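Local coordinates for phthiocerol synthesis polyketide synthase type I PpsC (Mycobacterium tuberculosis, PDB 7AHB), which probably selects extender units and loads them onto the acyl carrier protein through its acyltransferase domain during phthiocerol synthesis, at residues G199-P204 against F300-A305; S203-V208 against I327-R332. One frame throughout, in Å; residues are numbered along the deposited sequence.

Interaction 1 of 2, residues G199-P204 against F300-A305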
ATOM      1  N   GLY A 199      -9.543  -7.630  -8.594  1.00 14.46           N
ATOM      2  CA  GLY A 199      -8.407  -6.730  -8.469  1.00 14.68           C
ATOM      3  C   GLY A 199      -7.475  -7.028  -7.318  1.00 15.38           C
ATOM      4  O   GLY A 199      -6.246  -6.953  -7.470  1.00 15.33           O
ATOM      5  N   ILE A 200      -8.038  -7.374  -6.164  1.00 15.73           N
ATOM      6  CA  ILE A 200      -7.239  -7.645  -4.974  1.00 15.07           C
ATOM      7  C   ILE A 200      -7.812  -8.861  -4.271  1.00 19.14           C
ATOM      8  O   ILE A 200      -9.001  -8.885  -3.934  1.00 16.43           O
ATOM      9  CB  ILE A 200      -7.195  -6.450  -4.000  1.00 15.71           C
ATOM     10  CG1 ILE A 200      -6.644  -5.207  -4.717  1.00 17.41           C
ATOM     11  CG2 ILE A 200      -6.334  -6.791  -2.769  1.00 19.25           C
ATOM     12  CD1 ILE A 200      -6.513  -3.978  -3.815  1.00 17.74           C
ATOM     13  N   TYR A 201      -6.964  -9.863  -4.031  1.00 14.29           N
ATOM     14  CA  TYR A 201      -7.298 -10.937  -3.093  1.00 16.21           C
ATOM     15  C   TYR A 201      -7.014 -10.373  -1.707  1.00 20.27           C
ATOM     16  O   TYR A 201      -5.862 -10.387  -1.249  1.00 18.96           O
ATOM     17  CB  TYR A 201      -6.465 -12.184  -3.358  1.00 17.04           C
ATOM     18  CG  TYR A 201      -6.602 -12.791  -4.737  1.00 17.41           C
ATOM     19  CD1 TYR A 201      -7.561 -13.745  -5.001  1.00 16.28           C
ATOM     20  CD2 TYR A 201      -5.754 -12.413  -5.763  1.00 21.62           C
ATOM     21  CE1 TYR A 201      -7.679 -14.313  -6.265  1.00 21.34           C
ATOM     22  CE2 TYR A 201      -5.849 -12.971  -7.028  1.00 20.16           C
ATOM     23  CZ  TYR A 201      -6.810 -13.928  -7.272  1.00 18.99           C
ATOM     24  OH  TYR A 201      -6.897 -14.477  -8.520  1.00 18.43           O
ATOM     25  N   ALA A 202      -8.050  -9.842  -1.039  1.00 16.67           N
ATOM     26  CA  ALA A 202      -7.790  -9.113   0.199  1.00 19.01           C
ATOM     27  C   ALA A 202      -7.609 -10.046   1.400  1.00 19.95           C
ATOM     28  O   ALA A 202      -6.732  -9.826   2.245  1.00 19.35           O
ATOM     29  CB  ALA A 202      -8.909  -8.120   0.474  1.00 20.27           C
ATOM     30  N   SER A 203      -8.414 -11.067   1.494  1.00 19.84           N
ATOM     31  CA  SER A 203      -8.390 -11.999   2.605  1.00 21.12           C
ATOM     32  C   SER A 203      -9.202 -13.217   2.183  1.00 21.52           C
ATOM     33  O   SER A 203      -9.752 -13.238   1.070  1.00 22.74           O
ATOM     34  CB  SER A 203      -8.974 -11.369   3.857  1.00 20.08           C
ATOM     35  OG  SER A 203     -10.373 -11.273   3.761  1.00 19.83           O
ATOM     36  N   PRO A 204      -9.329 -14.232   3.038  1.00 27.20           N
ATOM     37  CA  PRO A 204     -10.215 -15.359   2.688  1.00 26.48           C
ATOM     38  C   PRO A 204     -11.665 -14.951   2.597  1.00 28.44           C
ATOM     39  O   PRO A 204     -12.472 -15.710   2.042  1.00 27.15           O
ATOM     40  CB  PRO A 204      -9.992 -16.374   3.821  1.00 25.94           C
ATOM     41  CG  PRO A 204      -8.694 -15.957   4.482  1.00 26.99           C
ATOM     42  CD  PRO A 204      -8.622 -14.445   4.319  1.00 24.77           C
ATOM     43  N   PHE A 300      -2.645 -10.157  -1.974  1.00 15.22           N
ATOM     44  CA  PHE A 300      -2.422  -9.653  -0.621  1.00 15.12           C
ATOM     45  C   PHE A 300      -2.703 -10.729   0.408  1.00 16.79           C
ATOM     46  O   PHE A 300      -1.914 -10.929   1.322  1.00 15.64           O
ATOM     47  CB  PHE A 300      -3.285  -8.412  -0.341  1.00 15.35           C
ATOM     48  CG  PHE A 300      -3.027  -7.793   0.996  1.00 15.39           C
ATOM     49  CD1 PHE A 300      -1.796  -7.223   1.285  1.00 15.37           C
ATOM     50  CD2 PHE A 300      -3.990  -7.791   1.968  1.00 18.76           C
ATOM     51  CE1 PHE A 300      -1.547  -6.668   2.522  1.00 14.99           C
ATOM     52  CE2 PHE A 300      -3.746  -7.239   3.211  1.00 18.60           C
ATOM     53  CZ  PHE A 300      -2.527  -6.678   3.488  1.00 17.34           C
ATOM     54  N   HIS A 301      -3.860 -11.390   0.300  1.00 17.79           N
ATOM     55  CA  HIS A 301      -4.196 -12.530   1.148  1.00 20.89           C
ATOM     56  C   HIS A 301      -3.045 -13.531   1.211  1.00 21.55           C
ATOM     57  O   HIS A 301      -2.609 -13.929   2.299  1.00 17.70           O
ATOM     58  CB  HIS A 301      -5.492 -13.153   0.602  1.00 22.92           C
ATOM     59  CG  HIS A 301      -5.777 -14.539   1.078  1.00 21.59           C
ATOM     60  ND1 HIS A 301      -6.667 -15.360   0.426  1.00 23.61           N
ATOM     61  CD2 HIS A 301      -5.317 -15.245   2.137  1.00 25.23           C
ATOM     62  CE1 HIS A 301      -6.743 -16.517   1.062  1.00 24.47           C
ATOM     63  NE2 HIS A 301      -5.928 -16.476   2.100  1.00 25.82           N
ATOM     64  N   GLN A 302      -2.508 -13.911   0.054  1.00 19.46           N
ATOM     65  CA  GLN A 302      -1.493 -14.960   0.021  1.00 23.80           C
ATOM     66  C   GLN A 302      -0.164 -14.468   0.588  1.00 20.07           C
ATOM     67  O   GLN A 302       0.555 -15.214   1.260  1.00 19.01           O
ATOM     68  CB  GLN A 302      -1.332 -15.461  -1.416  1.00 24.10           C
ATOM     69  CG  GLN A 302      -2.617 -16.052  -2.029  1.00 25.53           C
ATOM     70  CD  GLN A 302      -3.470 -15.053  -2.870  1.00 23.78           C
ATOM     71  OE1 GLN A 302      -3.396 -13.829  -2.703  1.00 20.00           O
ATOM     72  NE2 GLN A 302      -4.290 -15.605  -3.784  1.00 19.83           N
ATOM     73  N   ALA A 303       0.182 -13.215   0.336  1.00 15.78           N
ATOM     74  CA  ALA A 303       1.420 -12.667   0.892  1.00 20.49           C
ATOM     75  C   ALA A 303       1.373 -12.602   2.419  1.00 20.32           C
ATOM     76  O   ALA A 303       2.351 -12.954   3.098  1.00 21.40           O
ATOM     77  CB  ALA A 303       1.684 -11.273   0.307  1.00 19.26           C
ATOM     78  N   ILE A 304       0.242 -12.180   2.983  1.00 15.78           N
ATOM     79  CA  ILE A 304       0.128 -12.126   4.440  1.00 16.74           C
ATOM     80  C   ILE A 304       0.210 -13.534   5.029  1.00 19.62           C
ATOM     81  O   ILE A 304       0.910 -13.777   6.016  1.00 17.47           O
ATOM     82  CB  ILE A 304      -1.172 -11.411   4.856  1.00 17.77           C
ATOM     83  CG1 ILE A 304      -1.102  -9.908   4.504  1.00 18.18           C
ATOM     84  CG2 ILE A 304      -1.436 -11.613   6.344  1.00 17.49           C
ATOM     85  CD1 ILE A 304      -0.041  -9.147   5.268  1.00 15.85           C
ATOM     86  N   ALA A 305      -0.525 -14.475   4.443  1.00 20.03           N
ATOM     87  CA  ALA A 305      -0.484 -15.857   4.911  1.00 22.48           C
ATOM     88  C   ALA A 305       0.949 -16.380   4.930  1.00 19.41           C
ATOM     89  O   ALA A 305       1.400 -16.971   5.918  1.00 19.76           O
ATOM     90  CB  ALA A 305      -1.379 -16.733   4.022  1.00 19.00           C
TER
HETATM   91  O   HOH W   1      -8.389 -14.827  -1.524  1.00 23.97           O
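The imidazole of His301 lies with one face against the turn at Ser203-Pro204: Pro204 CD stands 4.1 Å from the ring centroid, 12° off its normal, in a CH-pi contact, while Ser203 C sits above the same ring nearer the rim. At the imidazole edge, in the plane, a water meets His301 ND1 at 2.7 Å and also donates a weak bond to Ser203 O. One face of the Tyr201 ring carries the amide of Gln302, whose NE2 approaches Tyr201 CG to 3.8 Å with the ring and amide planes 76° apart. A bend at chi2 (94°) turns the amide back toward the tyrosine. The phenyl of Phe300 has Ile304 CG1 of its own helix over one face, toward the rim, and Ala202 O at its edge, 3.4 Å from Phe300 CD2. The contact joins the last part of strand 197-201, an outer strand of the small antiparallel sheet of the acyltransferase fold, and the loop that follows it to the first turn of helix 300-308, which lies beside the large parallel sheet. Before this junction the strand carries a classic beta bulge, Gly199 and Ile200 both facing Val208. At the junction itself, His301 N donates a nearly straight 2.7 Å hydrogen bond to Tyr201 O.

Interaction 2 of 2, residues S203-V208 against I327-R332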
ATOM      1  N   SER A 203      -8.414 -11.067   1.494  1.00 19.84           N
ATOM      2  CA  SER A 203      -8.390 -11.999   2.605  1.00 21.12           C
ATOM      3  C   SER A 203      -9.202 -13.217   2.183  1.00 21.52           C
ATOM      4  O   SER A 203      -9.752 -13.238   1.070  1.00 22.74           O
ATOM      5  CB  SER A 203      -8.974 -11.369   3.857  1.00 20.08           C
ATOM      6  OG  SER A 203     -10.373 -11.273   3.761  1.00 19.83           O
ATOM      7  N   PRO A 204      -9.329 -14.232   3.038  1.00 27.20           N
ATOM      8  CA  PRO A 204     -10.215 -15.359   2.688  1.00 26.48           C
ATOM      9  C   PRO A 204     -11.665 -14.951   2.597  1.00 28.44           C
ATOM     10  O   PRO A 204     -12.472 -15.710   2.042  1.00 27.15           O
ATOM     11  CB  PRO A 204      -9.992 -16.374   3.821  1.00 25.94           C
ATOM     12  CG  PRO A 204      -8.694 -15.957   4.482  1.00 26.99           C
ATOM     13  CD  PRO A 204      -8.622 -14.445   4.319  1.00 24.77           C
ATOM     14  N   ARG A 205     -12.024 -13.773   3.118  1.00 39.29           N
ATOM     15  CA  ARG A 205     -13.418 -13.366   3.220  1.00 41.56           C
ATOM     16  C   ARG A 205     -13.773 -12.120   2.431  1.00 38.10           C
ATOM     17  O   ARG A 205     -14.963 -11.833   2.281  1.00 37.42           O
ATOM     18  CB  ARG A 205     -13.794 -13.124   4.691  1.00 40.90           C
ATOM     19  CG  ARG A 205     -14.284 -14.362   5.408  1.00 44.31           C
ATOM     20  CD  ARG A 205     -14.132 -14.229   6.932  1.00 46.02           C
ATOM     21  NE  ARG A 205     -12.739 -14.443   7.354  1.00 45.51           N
ATOM     22  CZ  ARG A 205     -12.144 -15.643   7.397  1.00 44.94           C
ATOM     23  NH1 ARG A 205     -10.872 -15.747   7.797  1.00 42.45           N
ATOM     24  NH2 ARG A 205     -12.814 -16.742   7.018  1.00 45.60           N
ATOM     25  N   GLN A 206     -12.795 -11.381   1.928  1.00 24.95           N
ATOM     26  CA  GLN A 206     -13.036 -10.152   1.192  1.00 23.15           C
ATOM     27  C   GLN A 206     -12.207 -10.116  -0.081  1.00 21.55           C
ATOM     28  O   GLN A 206     -11.051 -10.548  -0.100  1.00 23.39           O
ATOM     29  CB  GLN A 206     -12.696  -8.924   2.040  1.00 25.19           C
ATOM     30  CG  GLN A 206     -13.674  -8.675   3.198  1.00 26.21           C
ATOM     31  CD  GLN A 206     -13.356  -7.388   3.942  1.00 26.62           C
ATOM     32  OE1 GLN A 206     -12.218  -7.164   4.362  1.00 25.77           O
ATOM     33  NE2 GLN A 206     -14.360  -6.532   4.096  1.00 27.70           N
ATOM     34  N   THR A 207     -12.789  -9.546  -1.131  1.00 17.82           N
ATOM     35  CA  THR A 207     -12.164  -9.449  -2.439  1.00 16.16           C
ATOM     36  C   THR A 207     -12.530  -8.096  -3.027  1.00 16.74           C
ATOM     37  O   THR A 207     -13.631  -7.600  -2.810  1.00 16.86           O
ATOM     38  CB  THR A 207     -12.650 -10.582  -3.380  1.00 16.83           C
ATOM     39  OG1 THR A 207     -12.492 -11.873  -2.752  1.00 16.67           O
ATOM     40  CG2 THR A 207     -11.909 -10.560  -4.675  1.00 15.87           C
ATOM     41  N   VAL A 208     -11.618  -7.518  -3.794  1.00 15.36           N
ATOM     42  CA  VAL A 208     -11.837  -6.228  -4.435  1.00 19.56           C
ATOM     43  C   VAL A 208     -11.988  -6.467  -5.927  1.00 17.70           C
ATOM     44  O   VAL A 208     -11.185  -7.195  -6.527  1.00 14.83           O
ATOM     45  CB  VAL A 208     -10.689  -5.235  -4.154  1.00 15.65           C
ATOM     46  CG1 VAL A 208     -10.957  -3.919  -4.890  1.00 19.39           C
ATOM     47  CG2 VAL A 208     -10.557  -4.993  -2.664  1.00 17.33           C
ATOM     48  N   ILE A 327      -5.734  -8.217   7.302  1.00 25.31           N
ATOM     49  CA  ILE A 327      -4.577  -8.951   7.808  1.00 21.83           C
ATOM     50  C   ILE A 327      -5.016  -9.938   8.884  1.00 22.91           C
ATOM     51  O   ILE A 327      -4.706 -11.136   8.837  1.00 20.45           O
ATOM     52  CB  ILE A 327      -3.513  -7.966   8.336  1.00 23.01           C
ATOM     53  CG1 ILE A 327      -2.901  -7.188   7.171  1.00 19.37           C
ATOM     54  CG2 ILE A 327      -2.431  -8.714   9.116  1.00 22.56           C
ATOM     55  CD1 ILE A 327      -2.064  -6.004   7.582  1.00 20.48           C
ATOM     56  N   SER A 328      -5.748  -9.449   9.878  1.00 27.74           N
ATOM     57  CA  SER A 328      -6.193 -10.332  10.949  1.00 30.03           C
ATOM     58  C   SER A 328      -7.073 -11.457  10.414  1.00 30.62           C
ATOM     59  O   SER A 328      -6.956 -12.609  10.858  1.00 28.57           O
ATOM     60  CB  SER A 328      -6.938  -9.525  12.008  1.00 32.43           C
ATOM     61  OG  SER A 328      -6.038  -8.648  12.677  1.00 34.11           O
ATOM     62  N   ASP A 329      -7.965 -11.152   9.465  1.00 26.09           N
ATOM     63  CA  ASP A 329      -8.790 -12.213   8.892  1.00 27.40           C
ATOM     64  C   ASP A 329      -7.925 -13.312   8.277  1.00 27.15           C
ATOM     65  O   ASP A 329      -8.180 -14.504   8.482  1.00 25.51           O
ATOM     66  CB  ASP A 329      -9.735 -11.647   7.844  1.00 27.38           C
ATOM     67  CG  ASP A 329     -10.947 -10.968   8.464  1.00 30.75           C
ATOM     68  OD1 ASP A 329     -11.149 -11.107   9.700  1.00 30.12           O
ATOM     69  OD2 ASP A 329     -11.682 -10.292   7.715  1.00 32.77           O
ATOM     70  N   THR A 330      -6.893 -12.927   7.521  1.00 26.11           N
ATOM     71  CA  THR A 330      -6.014 -13.917   6.908  1.00 25.84           C
ATOM     72  C   THR A 330      -5.280 -14.723   7.967  1.00 23.72           C
ATOM     73  O   THR A 330      -5.248 -15.954   7.915  1.00 22.08           O
ATOM     74  CB  THR A 330      -5.027 -13.224   5.975  1.00 22.92           C
ATOM     75  OG1 THR A 330      -5.730 -12.782   4.821  1.00 25.34           O
ATOM     76  CG2 THR A 330      -3.895 -14.161   5.566  1.00 25.09           C
ATOM     77  N   LEU A 331      -4.687 -14.041   8.943  1.00 22.35           N
ATOM     78  CA  LEU A 331      -3.906 -14.741   9.960  1.00 24.84           C
ATOM     79  C   LEU A 331      -4.784 -15.693  10.762  1.00 26.80           C
ATOM     80  O   LEU A 331      -4.352 -16.800  11.121  1.00 23.89           O
ATOM     81  CB  LEU A 331      -3.226 -13.729  10.884  1.00 23.06           C
ATOM     82  CG  LEU A 331      -2.180 -12.847  10.217  1.00 21.13           C
ATOM     83  CD1 LEU A 331      -1.690 -11.775  11.169  1.00 23.11           C
ATOM     84  CD2 LEU A 331      -1.000 -13.686   9.720  1.00 22.54           C
ATOM     85  N   ARG A 332      -6.024 -15.277  11.049  1.00 33.87           N
ATOM     86  CA  ARG A 332      -6.932 -16.112  11.830  1.00 33.35           C
ATOM     87  C   ARG A 332      -7.267 -17.409  11.101  1.00 32.93           C
ATOM     88  O   ARG A 332      -7.596 -18.411  11.741  1.00 30.10           O
ATOM     89  CB  ARG A 332      -8.207 -15.324  12.134  1.00 34.91           C
ATOM     90  CG  ARG A 332      -8.866 -15.643  13.453  1.00 38.71           C
ATOM     91  CD  ARG A 332     -10.145 -14.801  13.652  1.00 38.61           C
ATOM     92  NE  ARG A 332      -9.934 -13.416  13.270  1.00 39.13           N
ATOM     93  CZ  ARG A 332      -9.844 -12.400  14.122  1.00 40.87           C
ATOM     94  NH1 ARG A 332      -9.971 -12.603  15.435  1.00 41.33           N
ATOM     95  NH2 ARG A 332      -9.645 -11.173  13.649  1.00 40.98           N
TER
HETATM   96  O   HOH W   2     -11.154  -9.278   5.340  1.00 24.57           O
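Pro204 and Thr330 meet at about a right angle, the pyrrolidine CD resting 3.4 Å from Thr330 OG1. That hydroxyl also approaches Ser203 CA, at 3.5 Å, and makes a weak hydrogen bond to Ser326 O within its own helix. Next to this packing the Arg205 side chain, bent at chi3, lays one guanidinium face over Pro204 CB and turns an edge to the helix backbone. Arg205 NH1 gives a weak hydrogen bond of 3.0 Å to Asp329 O, which lies near the guanidinium plane. The carboxylate of Asp329 stands almost upright to the guanidinium, their planes 84° apart, and Arg205 NE remains 4.3 Å from Asp329 OD2, beyond a salt bridge. Asp329 OD2 is reached instead by a water, which donates to it at 2.6 Å, donates also to Gln206 OE1, and accepts from Ser203 OG at 2.7 Å. With chi1 of 74°, Ser203 OG folds back over its own backbone and receives Arg205 N at 3.1 Å, an ST turn, plus a weaker bond from Gln206 N. This turn shapes the loop between strands 197-201 and 207-211, while the water bridge, the weak arginine bond and the proline packing join it to helix 324-334. The buried carboxylate is thus linked to the loop through water, and the nearby arginine, though not paired with it, would probably favour its charged form.

How the interactions relate
Interactions 1 and 2 lie with their centres 6 Å apart and share Ser203 and Pro204, so the hairpin loop between strands 197-201 and 207-211 is held by two helices, 300-308 in one and 324-334 in the other. The helices also touch each other, His301 O packing 3.5 Å from Thr330 CG2. On the strand side, Gly199 N approaches Val208 O at 2.7 Å and Val208 N lies 3.0 Å from Ile200 O, both probable hydrogen bonds. Interaction 1 is linked to the probable active site: Phe300 packs edge-to-face on His137, next to Ser138, the likely nucleophile of the GxSxG motif. A thiocyanate ion, probably from the crystallisation liquor, lies about 4 Å from the Ala202 side chain.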